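Local structure of spherulin-3A (Physarum polycephalum, 1HDF) at residues Lys57-Lys62 against Ser93-Thr98; Val50-Asn55 against Ile71-Ser76; Lys12-Leu17 against Ser27-Gly32; His20-Gly25 against Gln78-Thr83; Asn33-Arg38 against Asp63-Gly68. The protein serves as a structural protein of the beta/gamma-crystallin family, with a Greek-key domain that binds calcium and assembles into dimers. One frame throughout, in Å; residues are numbered along the deposited sequence.

Interaction 1 of 5, residues Lys57-Lys62 against Ser93-Thr98. With CA (calcium ion), chain D.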
# COMPACT_ATOMS: atom_id res chain seq x y z
N LYS A 57 -1.27 -12.46 10.07
CA LYS A 57 -2.20 -13.46 9.57
C LYS A 57 -1.79 -13.69 8.13
O LYS A 57 -1.33 -12.77 7.45
CB LYS A 57 -3.64 -12.95 9.61
CG LYS A 57 -4.59 -13.80 10.44
CD LYS A 57 -4.31 -13.65 11.92
CE LYS A 57 -5.48 -14.13 12.76
NZ LYS A 57 -5.28 -13.80 14.19
N ALA A 58 -1.96 -14.92 7.66
CA ALA A 58 -1.62 -15.23 6.28
C ALA A 58 -2.77 -16.00 5.65
O ALA A 58 -3.32 -16.92 6.25
CB ALA A 58 -0.35 -16.05 6.23
N PHE A 59 -3.15 -15.60 4.44
CA PHE A 59 -4.22 -16.26 3.72
C PHE A 59 -3.65 -16.79 2.40
O PHE A 59 -3.26 -16.01 1.52
CB PHE A 59 -5.37 -15.29 3.47
CG PHE A 59 -5.99 -14.74 4.74
CD1 PHE A 59 -5.38 -13.69 5.43
CD2 PHE A 59 -7.15 -15.29 5.25
CE1 PHE A 59 -5.93 -13.20 6.62
CE2 PHE A 59 -7.71 -14.81 6.44
CZ PHE A 59 -7.09 -13.76 7.12
N ILE A 60 -3.59 -18.11 2.27
CA ILE A 60 -3.06 -18.74 1.07
C ILE A 60 -4.20 -19.25 0.18
O ILE A 60 -5.11 -19.91 0.66
CB ILE A 60 -2.12 -19.90 1.46
CG1 ILE A 60 -2.85 -20.86 2.41
CG2 ILE A 60 -0.87 -19.34 2.12
CD1 ILE A 60 -2.03 -22.07 2.79
N PHE A 61 -4.12 -18.94 -1.11
CA PHE A 61 -5.15 -19.33 -2.07
C PHE A 61 -4.66 -20.30 -3.12
O PHE A 61 -3.51 -20.22 -3.57
CB PHE A 61 -5.70 -18.08 -2.76
CG PHE A 61 -6.27 -17.09 -1.81
CD1 PHE A 61 -5.42 -16.34 -0.99
CD2 PHE A 61 -7.64 -16.96 -1.65
CE1 PHE A 61 -5.93 -15.49 -0.03
CE2 PHE A 61 -8.17 -16.12 -0.69
CZ PHE A 61 -7.32 -15.38 0.12
N LYS A 62 -5.53 -21.22 -3.53
CA LYS A 62 -5.15 -22.21 -4.52
C LYS A 62 -4.91 -21.58 -5.87
O LYS A 62 -4.05 -22.03 -6.62
CB LYS A 62 -6.23 -23.28 -4.65
CG LYS A 62 -5.83 -24.40 -5.59
CD LYS A 62 -6.61 -25.67 -5.29
CE LYS A 62 -5.97 -26.86 -5.96
NZ LYS A 62 -6.72 -28.12 -5.67
N SER A 93 -1.48 -17.46 -4.76
CA SER A 93 -1.63 -16.08 -4.31
C SER A 93 -1.69 -16.10 -2.78
O SER A 93 -1.95 -17.14 -2.17
CB SER A 93 -2.89 -15.41 -4.89
OG SER A 93 -4.09 -16.04 -4.49
N MSE A 94 -1.44 -14.96 -2.16
CA MSE A 94 -1.44 -14.91 -0.71
C MSE A 94 -1.56 -13.49 -0.20
O MSE A 94 -1.08 -12.55 -0.83
CB MSE A 94 -0.15 -15.57 -0.19
CG MSE A 94 0.04 -15.51 1.32
SE MSE A 94 1.55 -16.56 1.95
CE MSE A 94 2.96 -15.33 1.53
N ILE A 95 -2.23 -13.34 0.94
CA ILE A 95 -2.41 -12.05 1.61
C ILE A 95 -1.72 -12.12 2.97
O ILE A 95 -1.95 -13.06 3.75
CB ILE A 95 -3.91 -11.73 1.84
CG1 ILE A 95 -4.59 -11.37 0.51
CG2 ILE A 95 -4.05 -10.56 2.80
CD1 ILE A 95 -6.07 -11.13 0.61
N VAL A 96 -0.88 -11.14 3.25
CA VAL A 96 -0.18 -11.08 4.53
C VAL A 96 -0.67 -9.82 5.23
O VAL A 96 -0.45 -8.71 4.74
CB VAL A 96 1.35 -11.00 4.35
CG1 VAL A 96 2.02 -10.93 5.71
CG2 VAL A 96 1.86 -12.20 3.57
N ALA A 97 -1.35 -9.99 6.35
CA ALA A 97 -1.89 -8.86 7.09
C ALA A 97 -1.43 -8.84 8.54
O ALA A 97 -1.36 -9.89 9.19
CB ALA A 97 -3.41 -8.88 7.02
N THR A 98 -1.12 -7.65 9.04
CA THR A 98 -0.65 -7.50 10.41
C THR A 98 -1.60 -6.69 11.28
O THR A 98 -2.52 -6.04 10.79
CB THR A 98 0.71 -6.80 10.46
OG1 THR A 98 0.55 -5.42 10.11
CG2 THR A 98 1.68 -7.47 9.49
CA CA D . -2.52 -23.15 -8.03
O HOH W 1 -4.48 -22.63 -9.86
O HOH W 2 -2.09 -22.98 -10.63
O HOH W 3 -3.59 -25.70 -8.28
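Phe59 and Ile95 form a hydrogen-bonded pair midway along the antiparallel ladder between Lys57-Phe61 and Ser93-Thr98, neighbouring strands in the second Greek key of the beta/gamma-crystallin domain. Phe59 N reaches Ile95 O at 2.9 Å and Ile95 N returns to Phe59 O, both in the carbonyl plane. Lys57 and Ala97 are also bonded both ways, Lys57 N meeting Ala97 O at 2.7 Å. Between these rungs, Met94 CA lies 3.1 Å from Phe59 O in a CA-H...O contact.

Apolar packing divides between two faces. Met94, a selenomethionine, holds CG anti to its backbone N (chi1 176°), and its SE lies 3.7 Å from Ile60 CG2; Met94 also meets Val15 and Leu17 of the other sheet. Phe59, Phe61 and Ile95 occupy the opposite face, which packs against the second subunit.

At the Phe61/Ser93 end, Ser93 OG sits 3.1 Å from Phe61 CB and is hydrogen-bonded to Asp63 O and Phe66 N. Lys62 O binds calcium at 2.4 Å, a site completed by Asp45, Ala90, Ser92 and waters. Five backbone bonds thus pair the buried strands, while the carbonyl just past the strand serves the metal.

Interaction 2 of 5, residues Val50-Asn55 against Ile71-Ser76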
# COMPACT_ATOMS: atom_id res chain seq x y z
N VAL A 50 5.15 -23.75 5.60
CA VAL A 50 5.04 -22.32 5.86
C VAL A 50 5.30 -21.90 7.31
O VAL A 50 5.08 -22.67 8.24
CB VAL A 50 3.63 -21.80 5.47
CG1 VAL A 50 3.55 -20.28 5.62
CG2 VAL A 50 3.30 -22.22 4.05
N LYS A 51 5.74 -20.66 7.48
CA LYS A 51 5.98 -20.08 8.80
C LYS A 51 5.41 -18.66 8.78
O LYS A 51 5.73 -17.87 7.89
CB LYS A 51 7.48 -20.02 9.11
CG LYS A 51 8.11 -21.34 9.48
CD LYS A 51 9.57 -21.13 9.82
CE LYS A 51 10.18 -22.36 10.49
NZ LYS A 51 11.63 -22.14 10.81
N VAL A 52 4.58 -18.34 9.77
CA VAL A 52 3.99 -17.01 9.85
C VAL A 52 4.49 -16.30 11.11
O VAL A 52 4.47 -16.86 12.21
CB VAL A 52 2.43 -17.07 9.88
CG1 VAL A 52 1.85 -15.67 9.68
CG2 VAL A 52 1.92 -18.00 8.78
N GLY A 53 4.94 -15.06 10.93
CA GLY A 53 5.47 -14.30 12.04
C GLY A 53 4.45 -13.84 13.07
O GLY A 53 3.25 -14.02 12.88
N PRO A 54 4.92 -13.24 14.18
CA PRO A 54 4.01 -12.75 15.23
C PRO A 54 3.10 -11.65 14.71
O PRO A 54 3.40 -11.00 13.70
CB PRO A 54 4.98 -12.26 16.32
CG PRO A 54 6.20 -11.85 15.54
CD PRO A 54 6.32 -12.99 14.54
N ASN A 55 1.97 -11.45 15.40
CA ASN A 55 1.00 -10.43 15.03
C ASN A 55 0.74 -10.39 13.54
O ASN A 55 0.55 -9.32 12.96
CB ASN A 55 1.46 -9.06 15.49
CG ASN A 55 1.35 -8.89 16.97
OD1 ASN A 55 1.42 -7.77 17.49
ND2 ASN A 55 1.17 -10.00 17.68
N ILE A 71 -7.14 -20.95 3.09
CA ILE A 71 -7.20 -21.10 4.54
C ILE A 71 -6.45 -19.97 5.22
O ILE A 71 -5.53 -19.37 4.65
CB ILE A 71 -6.58 -22.44 5.03
CG1 ILE A 71 -5.09 -22.47 4.69
CG2 ILE A 71 -7.33 -23.63 4.43
CD1 ILE A 71 -4.32 -23.57 5.41
N ARG A 72 -6.84 -19.69 6.46
CA ARG A 72 -6.19 -18.66 7.25
C ARG A 72 -5.08 -19.25 8.11
O ARG A 72 -5.27 -20.29 8.75
CB ARG A 72 -7.23 -17.97 8.14
CG ARG A 72 -6.62 -17.10 9.24
CD ARG A 72 -7.72 -16.45 10.07
NE ARG A 72 -8.65 -17.45 10.59
CZ ARG A 72 -9.86 -17.17 11.04
NH1 ARG A 72 -10.30 -15.91 11.05
NH2 ARG A 72 -10.65 -18.14 11.48
N LEU A 73 -3.92 -18.60 8.12
CA LEU A 73 -2.81 -19.06 8.95
C LEU A 73 -2.64 -18.07 10.08
O LEU A 73 -2.54 -16.87 9.86
CB LEU A 73 -1.52 -19.19 8.12
CG LEU A 73 -1.57 -20.28 7.04
CD1 LEU A 73 -0.17 -20.50 6.48
CD2 LEU A 73 -2.13 -21.60 7.64
N GLU A 74 -2.62 -18.58 11.31
CA GLU A 74 -2.50 -17.77 12.51
C GLU A 74 -1.09 -17.26 12.77
O GLU A 74 -0.12 -17.86 12.32
CB GLU A 74 -2.95 -18.59 13.72
CG GLU A 74 -4.36 -19.13 13.61
CD GLU A 74 -5.38 -18.02 13.54
OE1 GLU A 74 -5.28 -17.08 14.34
OE2 GLU A 74 -6.30 -18.08 12.71
N GLU A 75 -0.98 -16.17 13.51
CA GLU A 75 0.32 -15.60 13.86
C GLU A 75 1.19 -16.65 14.52
O GLU A 75 0.69 -17.57 15.16
CB GLU A 75 0.15 -14.42 14.82
CG GLU A 75 -0.66 -14.75 16.07
CD GLU A 75 -2.15 -14.50 15.90
OE1 GLU A 75 -2.66 -14.68 14.78
OE2 GLU A 75 -2.82 -14.14 16.90
N SER A 76 2.50 -16.48 14.38
CA SER A 76 3.48 -17.38 14.98
C SER A 76 3.13 -18.85 14.81
O SER A 76 3.20 -19.63 15.75
CB SER A 76 3.62 -17.06 16.48
OG SER A 76 3.90 -15.69 16.70
O HOH W 4 1.64 -13.40 17.52
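Val52 holds CG1 anti to its backbone N (chi1 -169°), which leaves CG2 facing Leu73, and Leu73 swings CG away from its own carbonyl carbon (chi1 -66°); together these torsions bring Val52 CG2 to 3.7 Å from Leu73 CB. The same leucine sends its CD1 branch obliquely across Val50, meeting CG1 of that residue at 3.8 Å. Val52 CB also rests 3.6 Å from the carbonyl oxygen of Glu74, where residues 71-76 leave their strand.

Strands 49-52 and 70-73 belong to different sheets of the beta/gamma-crystallin domain, so these valine and leucine branches are part of the buried packing between the two sheets of the Greek-key sandwich. Val15 and Leu17 also touch Val50 within that core, and Ala58 touches both Val52 and Leu73.

Past the strands the contact becomes polar and reaches the surface. Ser76 N donates to Gly53 O over 3.0 Å, with a nearly straight N-H, yet it comes from above the carbonyl plane, 71° out of it. Ser76 OG lies against the proline, 3.3 Å from Pro54 CA. A water accepts from Asn55 N at 2.9 Å and makes a weak bond to Ser76 OG. Glu75 sets its CB 3.5 Å from Asn55 N, while its carboxylate turns away to a salt bridge with Lys57.

Interaction 3 of 5, residues Lys12-Leu17 against Ser27-Gly32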
# COMPACT_ATOMS: atom_id res chain seq x y z
N LYS A 12 7.36 -10.00 12.52
CA LYS A 12 6.06 -9.42 12.23
C LYS A 12 5.93 -8.95 10.78
O LYS A 12 6.76 -8.20 10.28
CB LYS A 12 5.79 -8.24 13.17
CG LYS A 12 4.50 -7.49 12.86
CD LYS A 12 4.25 -6.34 13.82
CE LYS A 12 2.93 -5.68 13.52
NZ LYS A 12 2.65 -4.54 14.45
N GLY A 13 4.87 -9.41 10.11
CA GLY A 13 4.65 -9.03 8.73
C GLY A 13 5.40 -9.86 7.71
O GLY A 13 5.36 -9.57 6.51
N GLU A 14 6.10 -10.89 8.18
CA GLU A 14 6.85 -11.75 7.26
C GLU A 14 6.30 -13.17 7.26
O GLU A 14 5.85 -13.68 8.29
CB GLU A 14 8.32 -11.83 7.64
CG GLU A 14 9.00 -10.52 7.91
CD GLU A 14 10.46 -10.71 8.24
OE1 GLU A 14 10.79 -11.61 9.05
OE2 GLU A 14 11.29 -9.96 7.68
N VAL A 15 6.36 -13.79 6.10
CA VAL A 15 5.91 -15.16 5.94
C VAL A 15 6.98 -15.86 5.12
O VAL A 15 7.37 -15.38 4.06
CB VAL A 15 4.57 -15.24 5.20
CG1 VAL A 15 4.19 -16.70 4.97
CG2 VAL A 15 3.49 -14.53 6.01
N PHE A 16 7.45 -17.00 5.63
CA PHE A 16 8.47 -17.76 4.94
C PHE A 16 7.81 -18.93 4.23
O PHE A 16 7.12 -19.72 4.86
CB PHE A 16 9.52 -18.31 5.92
CG PHE A 16 10.40 -17.26 6.53
CD1 PHE A 16 10.45 -15.96 6.02
CD2 PHE A 16 11.22 -17.58 7.62
CE1 PHE A 16 11.30 -15.00 6.58
CE2 PHE A 16 12.07 -16.63 8.19
CZ PHE A 16 12.12 -15.33 7.67
N LEU A 17 8.03 -19.02 2.92
CA LEU A 17 7.47 -20.08 2.10
C LEU A 17 8.62 -21.01 1.69
O LEU A 17 9.63 -20.55 1.18
CB LEU A 17 6.79 -19.49 0.86
CG LEU A 17 5.65 -18.49 1.13
CD1 LEU A 17 5.08 -17.97 -0.18
CD2 LEU A 17 4.56 -19.17 1.98
N SER A 27 13.51 -21.22 -0.58
CA SER A 27 12.62 -20.49 0.31
C SER A 27 12.39 -19.06 -0.16
O SER A 27 13.11 -18.55 -1.02
CB SER A 27 13.20 -20.49 1.72
OG SER A 27 14.46 -19.83 1.75
N TRP A 28 11.37 -18.43 0.42
CA TRP A 28 11.01 -17.06 0.08
C TRP A 28 10.40 -16.32 1.27
O TRP A 28 9.60 -16.87 2.04
CB TRP A 28 9.98 -17.06 -1.06
CG TRP A 28 10.49 -17.56 -2.40
CD1 TRP A 28 11.09 -16.82 -3.37
CD2 TRP A 28 10.41 -18.90 -2.90
NE1 TRP A 28 11.39 -17.62 -4.46
CE2 TRP A 28 10.98 -18.90 -4.19
CE3 TRP A 28 9.91 -20.10 -2.39
CZ2 TRP A 28 11.06 -20.05 -4.98
CZ3 TRP A 28 9.99 -21.25 -3.17
CH2 TRP A 28 10.57 -21.21 -4.46
N LYS A 29 10.81 -15.06 1.45
CA LYS A 29 10.26 -14.24 2.50
C LYS A 29 9.27 -13.33 1.80
O LYS A 29 9.61 -12.66 0.82
CB LYS A 29 11.35 -13.40 3.18
CG LYS A 29 10.77 -12.32 4.10
CD LYS A 29 11.71 -11.93 5.22
CE LYS A 29 12.94 -11.19 4.71
NZ LYS A 29 13.86 -10.83 5.84
N VAL A 30 8.04 -13.31 2.30
CA VAL A 30 7.01 -12.48 1.71
C VAL A 30 6.40 -11.52 2.72
O VAL A 30 6.25 -11.86 3.89
CB VAL A 30 5.86 -13.34 1.15
CG1 VAL A 30 4.76 -12.44 0.61
CG2 VAL A 30 6.38 -14.27 0.07
N THR A 31 6.08 -10.32 2.27
CA THR A 31 5.43 -9.32 3.11
C THR A 31 4.37 -8.73 2.19
O THR A 31 4.44 -8.89 0.98
CB THR A 31 6.39 -8.19 3.54
OG1 THR A 31 6.76 -7.44 2.38
CG2 THR A 31 7.64 -8.76 4.21
N GLY A 32 3.39 -8.04 2.76
CA GLY A 32 2.35 -7.47 1.94
C GLY A 32 1.60 -8.59 1.24
O GLY A 32 1.58 -9.72 1.73
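Leu17 and Val30 meet on the buried face of this beta hairpin, CD1 of the leucine crossing to CG2 of the valine at 3.9 Å on the side shared with Val15 and Trp28. Beneath them the backbones are firmly paired: Val30 N reaches Val15 O at 2.8 Å, and Leu17 N reaches Trp28 O at the same length of 2.8 Å, all in the carbonyl planes. Met94 of the facing sheet packs on both Leu17 and Val30.

On the other face Lys29 runs along the edge of the buried Phe16 ring, a close contact with Lys29 CD 3.4 Å from Phe16 CE1. Only toward the ends of Lys29 and Glu14 does the packing become looser and more open. A bend at chi3 (68°) turns the lysine beyond CD, and its NZ reaches Glu14 OE2 in a weak salt bridge of 3.3 Å. The other carboxylate oxygen, Glu14 OE1, takes a hydrogen bond from Ala11 N. This is consistent with a hairpin held mainly by backbone pairing and buried contacts, its surface ion pair probably contributing less.

Interaction 4 of 5, residues His20-Gly25 against Gln78-Thr83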
# COMPACT_ATOMS: atom_id res chain seq x y z
N HIS A 20 10.01 -27.38 -0.02
CA HIS A 20 9.81 -28.74 0.47
C HIS A 20 9.21 -28.72 1.86
O HIS A 20 9.19 -27.68 2.52
CB HIS A 20 11.13 -29.51 0.48
CG HIS A 20 11.72 -29.71 -0.88
ND1 HIS A 20 13.01 -30.16 -1.08
CD2 HIS A 20 11.21 -29.48 -2.11
CE1 HIS A 20 13.26 -30.21 -2.37
NE2 HIS A 20 12.18 -29.80 -3.02
N VAL A 21 8.71 -29.87 2.31
CA VAL A 21 8.13 -29.95 3.63
C VAL A 21 9.22 -29.76 4.67
O VAL A 21 10.41 -29.73 4.34
CB VAL A 21 7.44 -31.31 3.85
CG1 VAL A 21 6.23 -31.42 2.94
CG2 VAL A 21 8.42 -32.43 3.57
N ASN A 22 8.82 -29.60 5.93
CA ASN A 22 9.75 -29.42 7.03
C ASN A 22 10.68 -28.23 6.84
O ASN A 22 11.81 -28.23 7.33
CB ASN A 22 10.55 -30.70 7.26
CG ASN A 22 9.66 -31.92 7.37
OD1 ASN A 22 8.64 -31.91 8.07
ND2 ASN A 22 10.04 -32.99 6.67
N PHE A 23 10.21 -27.22 6.11
CA PHE A 23 10.96 -25.99 5.90
C PHE A 23 12.29 -26.17 5.18
O PHE A 23 13.27 -25.49 5.49
CB PHE A 23 11.19 -25.32 7.26
CG PHE A 23 10.06 -25.53 8.23
CD1 PHE A 23 8.76 -25.13 7.91
CD2 PHE A 23 10.28 -26.15 9.45
CE1 PHE A 23 7.70 -25.37 8.79
CE2 PHE A 23 9.22 -26.39 10.34
CZ PHE A 23 7.93 -26.00 10.01
N GLN A 24 12.32 -27.07 4.20
CA GLN A 24 13.53 -27.35 3.43
C GLN A 24 13.39 -26.89 1.98
O GLN A 24 12.29 -26.59 1.51
CB GLN A 24 13.82 -28.85 3.45
CG GLN A 24 13.99 -29.45 4.83
CD GLN A 24 15.30 -29.04 5.47
OE1 GLN A 24 16.37 -29.28 4.91
NE2 GLN A 24 15.23 -28.43 6.64
N GLY A 25 14.51 -26.86 1.26
CA GLY A 25 14.50 -26.47 -0.13
C GLY A 25 14.47 -24.97 -0.33
O GLY A 25 14.61 -24.21 0.62
N GLN A 78 3.12 -22.47 11.99
CA GLN A 78 3.81 -23.13 10.89
C GLN A 78 3.18 -24.46 10.56
O GLN A 78 2.63 -25.13 11.44
CB GLN A 78 5.27 -23.36 11.24
CG GLN A 78 5.53 -23.51 12.70
CD GLN A 78 6.31 -22.34 13.21
OE1 GLN A 78 7.39 -22.04 12.70
NE2 GLN A 78 5.76 -21.64 14.21
N VAL A 79 3.25 -24.83 9.30
CA VAL A 79 2.72 -26.10 8.83
C VAL A 79 3.88 -26.77 8.10
O VAL A 79 4.39 -26.24 7.10
CB VAL A 79 1.51 -25.88 7.89
CG1 VAL A 79 1.76 -24.69 6.98
CG2 VAL A 79 1.24 -27.13 7.07
N THR A 80 4.31 -27.92 8.61
CA THR A 80 5.44 -28.65 8.03
C THR A 80 5.11 -29.34 6.72
O THR A 80 6.00 -29.65 5.94
CB THR A 80 6.00 -29.71 8.99
OG1 THR A 80 5.03 -30.75 9.16
CG2 THR A 80 6.32 -29.11 10.34
N ASP A 81 3.83 -29.60 6.50
CA ASP A 81 3.40 -30.26 5.27
C ASP A 81 2.01 -29.74 4.89
O ASP A 81 1.02 -30.02 5.57
CB ASP A 81 3.35 -31.77 5.50
CG ASP A 81 3.09 -32.54 4.23
OD1 ASP A 81 2.38 -32.02 3.35
OD2 ASP A 81 3.60 -33.67 4.11
N LEU A 82 1.94 -28.98 3.80
CA LEU A 82 0.68 -28.40 3.35
C LEU A 82 -0.34 -29.41 2.83
O LEU A 82 -1.49 -29.04 2.56
CB LEU A 82 0.95 -27.34 2.28
CG LEU A 82 1.39 -25.97 2.80
CD1 LEU A 82 1.80 -25.06 1.65
CD2 LEU A 82 0.25 -25.35 3.58
N THR A 83 0.06 -30.67 2.67
CA THR A 83 -0.87 -31.69 2.20
C THR A 83 -1.94 -31.82 3.28
O THR A 83 -3.11 -32.08 2.99
CB THR A 83 -0.17 -33.06 1.99
OG1 THR A 83 0.44 -33.49 3.21
CG2 THR A 83 0.91 -32.95 0.91
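Phe23 presents its CZ corner to Thr80 and Gln78, crossing the glutamine at about a right angle with ring and amide planes 80° apart. The contacts are oblique to the ring: CZ lies 3.5 Å from Thr80 CG2 and 3.9 Å from Gln78 CB. Lys51 adds a cation-pi contact to the same ring.

Val21 runs alongside Asp81. Its CG1, anti to the carbonyl carbon (chi1 -67°), lies 3.6 Å from Asp81 CG. The aspartate OD1 is turned to Thr83 N, 2.8 Å away, closing an Asx turn at the start of the short 3-10 segment. Asn22 crosses Thr80 obliquely, OD1 being 3.6 Å from Thr80 CB.

Amid these side chains, Asn22 N donates to Thr80 O at 2.8 Å, in the carbonyl plane and on a lone pair. The folded loop between strands 15-18 and 27-30 of the beta/gamma-crystallin domain is thus joined to the chain leaving strand 77-79 by one well-directed backbone bond, surrounded by mixed van der Waals contacts at the protein surface.

Interaction 5 of 5, residues Asn33-Arg38 against Asp63-Gly68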
# COMPACT_ATOMS: atom_id res chain seq x y z
N ASN A 33 0.99 -8.29 0.09
CA ASN A 33 0.24 -9.29 -0.64
C ASN A 33 0.86 -9.62 -2.00
O ASN A 33 1.56 -8.81 -2.59
CB ASN A 33 -1.20 -8.81 -0.86
CG ASN A 33 -1.83 -8.28 0.41
OD1 ASN A 33 -1.58 -8.78 1.50
ND2 ASN A 33 -2.67 -7.25 0.26
N VAL A 34 0.58 -10.82 -2.47
CA VAL A 34 1.08 -11.27 -3.77
C VAL A 34 -0.12 -11.91 -4.45
O VAL A 34 -0.50 -13.03 -4.10
CB VAL A 34 2.22 -12.30 -3.61
CG1 VAL A 34 2.67 -12.80 -4.99
CG2 VAL A 34 3.38 -11.67 -2.86
N TYR A 35 -0.71 -11.20 -5.42
CA TYR A 35 -1.90 -11.71 -6.11
C TYR A 35 -1.64 -12.75 -7.19
O TYR A 35 -2.58 -13.32 -7.74
CB TYR A 35 -2.72 -10.56 -6.69
CG TYR A 35 -2.02 -9.76 -7.77
CD1 TYR A 35 -1.96 -10.23 -9.09
CD2 TYR A 35 -1.41 -8.54 -7.48
CE1 TYR A 35 -1.31 -9.49 -10.09
CE2 TYR A 35 -0.76 -7.81 -8.46
CZ TYR A 35 -0.71 -8.28 -9.76
OH TYR A 35 -0.06 -7.53 -10.73
N ASP A 36 -0.37 -13.00 -7.48
CA ASP A 36 -0.02 -14.01 -8.48
C ASP A 36 1.41 -14.50 -8.29
O ASP A 36 2.37 -13.84 -8.67
CB ASP A 36 -0.19 -13.47 -9.90
CG ASP A 36 -0.25 -14.58 -10.95
OD1 ASP A 36 0.18 -15.72 -10.65
OD2 ASP A 36 -0.71 -14.31 -12.07
N PHE A 37 1.53 -15.68 -7.69
CA PHE A 37 2.83 -16.30 -7.43
C PHE A 37 3.61 -16.51 -8.73
O PHE A 37 4.79 -16.85 -8.71
CB PHE A 37 2.62 -17.63 -6.71
CG PHE A 37 2.46 -17.49 -5.23
CD1 PHE A 37 1.89 -16.35 -4.67
CD2 PHE A 37 2.88 -18.51 -4.38
CE1 PHE A 37 1.75 -16.22 -3.29
CE2 PHE A 37 2.74 -18.39 -2.99
CZ PHE A 37 2.17 -17.24 -2.45
N ARG A 38 2.93 -16.31 -9.85
CA ARG A 38 3.54 -16.45 -11.17
C ARG A 38 4.52 -15.32 -11.43
O ARG A 38 5.37 -15.41 -12.31
CB ARG A 38 2.47 -16.42 -12.25
CG ARG A 38 2.16 -17.74 -12.90
CD ARG A 38 1.21 -18.57 -12.10
NE ARG A 38 0.03 -18.93 -12.88
CZ ARG A 38 -0.91 -18.07 -13.26
NH1 ARG A 38 -0.81 -16.80 -12.94
NH2 ARG A 38 -1.94 -18.50 -13.98
N ASP A 63 -5.66 -20.53 -6.19
CA ASP A 63 -5.52 -19.85 -7.47
C ASP A 63 -4.95 -18.45 -7.29
O ASP A 63 -4.79 -17.96 -6.17
CB ASP A 63 -6.87 -19.77 -8.19
CG ASP A 63 -7.48 -21.13 -8.43
OD1 ASP A 63 -6.72 -22.10 -8.62
OD2 ASP A 63 -8.73 -21.24 -8.46
N ASP A 64 -4.66 -17.80 -8.41
CA ASP A 64 -4.13 -16.45 -8.40
C ASP A 64 -5.28 -15.49 -8.09
O ASP A 64 -6.45 -15.87 -8.15
CB ASP A 64 -3.56 -16.10 -9.77
CG ASP A 64 -4.64 -16.10 -10.84
OD1 ASP A 64 -5.21 -17.17 -11.10
OD2 ASP A 64 -4.92 -15.02 -11.41
N ARG A 65 -4.93 -14.24 -7.78
CA ARG A 65 -5.91 -13.21 -7.50
C ARG A 65 -6.90 -13.56 -6.39
O ARG A 65 -8.05 -13.13 -6.41
CB ARG A 65 -6.64 -12.84 -8.79
CG ARG A 65 -5.70 -12.22 -9.81
CD ARG A 65 -6.36 -11.97 -11.15
NE ARG A 65 -5.47 -11.23 -12.03
CZ ARG A 65 -4.28 -11.66 -12.45
NH1 ARG A 65 -3.83 -12.85 -12.06
NH2 ARG A 65 -3.53 -10.90 -13.24
N PHE A 66 -6.43 -14.35 -5.44
CA PHE A 66 -7.23 -14.73 -4.28
C PHE A 66 -8.51 -15.51 -4.56
O PHE A 66 -9.52 -15.31 -3.89
CB PHE A 66 -7.55 -13.46 -3.48
CG PHE A 66 -6.43 -12.46 -3.49
CD1 PHE A 66 -5.18 -12.78 -2.98
CD2 PHE A 66 -6.62 -11.20 -4.05
CE1 PHE A 66 -4.12 -11.86 -3.03
CE2 PHE A 66 -5.57 -10.28 -4.11
CZ PHE A 66 -4.32 -10.61 -3.60
N ASN A 67 -8.47 -16.40 -5.55
CA ASN A 67 -9.62 -17.22 -5.91
C ASN A 67 -9.35 -18.67 -5.53
O ASN A 67 -8.21 -19.04 -5.23
CB ASN A 67 -9.91 -17.15 -7.41
CG ASN A 67 -10.23 -15.74 -7.87
OD1 ASN A 67 -11.12 -15.09 -7.33
ND2 ASN A 67 -9.51 -15.27 -8.89
N GLY A 68 -10.39 -19.50 -5.55
CA GLY A 68 -10.23 -20.90 -5.21
C GLY A 68 -10.18 -21.16 -3.72
O GLY A 68 -10.29 -20.24 -2.92
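Val34 is the first residue to meet the other segment, its carbonyl oxygen lying 4.0 Å from Phe66 CE1. Next along the chain, Tyr35 sets its CB 3.5 Å from Phe66 CZ, in an approach oblique to the phenylalanine ring. Its own ring is carried between the backbone N and carbonyl carbon (chi1 64°) and runs alongside Arg65; Tyr35 CD1 stands over the centre of the guanidinium, 4.3 Å above its plane, with the two planes 71° apart. Tyr35 O accepts from Arg65 N in an almost straight bond in the carbonyl plane, whose modelled length of 2.5 Å is doubtfully short.

This contact joins the chain leaving edge strand 33-34 to the turn connecting strands 56-61 and 70-73, both in the second Greek-key motif of the beta/gamma-crystallin domain. The second subunit also touches this turn: Arg65 NE donates to Glu100 O of that subunit.

Asp36 enters a network of charges. Its OD2 receives a weak, long salt bridge from Arg65 NH1 at 3.4 Å, near the guanidinium plane; the same nitrogen also pairs with Asp64 OD2 of its own segment. The two carboxylates lie side by side, Asp36 OD2 and Asp64 OD2 being 4.3 Å apart, and the shared arginine probably offsets their repulsion. Arg38 completes the cluster through a salt bridge from its NH1 to Asp36 OD2, and also passes its guanidinium near Asp64 CB.

Overall arrangement
The five contacts are spread over two antiparallel sheets of one beta/gamma-crystallin domain. Interaction 3 pairs neighbouring strands 15-18 and 27-30 in one sheet, and interaction 1 pairs 56-61 with 93-98 in the other; their centres are about 10 Å apart and their side chains meet in the core. Interaction 2 bridges the sheets, about 9 Å from interaction 1 (centres). Interactions 4 and 5 involve loops about 20 Å apart (centres), on opposite sides of the chain's centre. Along the chain, interaction 3 closes before interactions 1, 2 and 5 open, these three cross one another, and interaction 4 crosses 3 and 1 and encloses 2 and 5, as expected of interwoven Greek keys. Interactions 1, 2 and 5 also touch the second subunit.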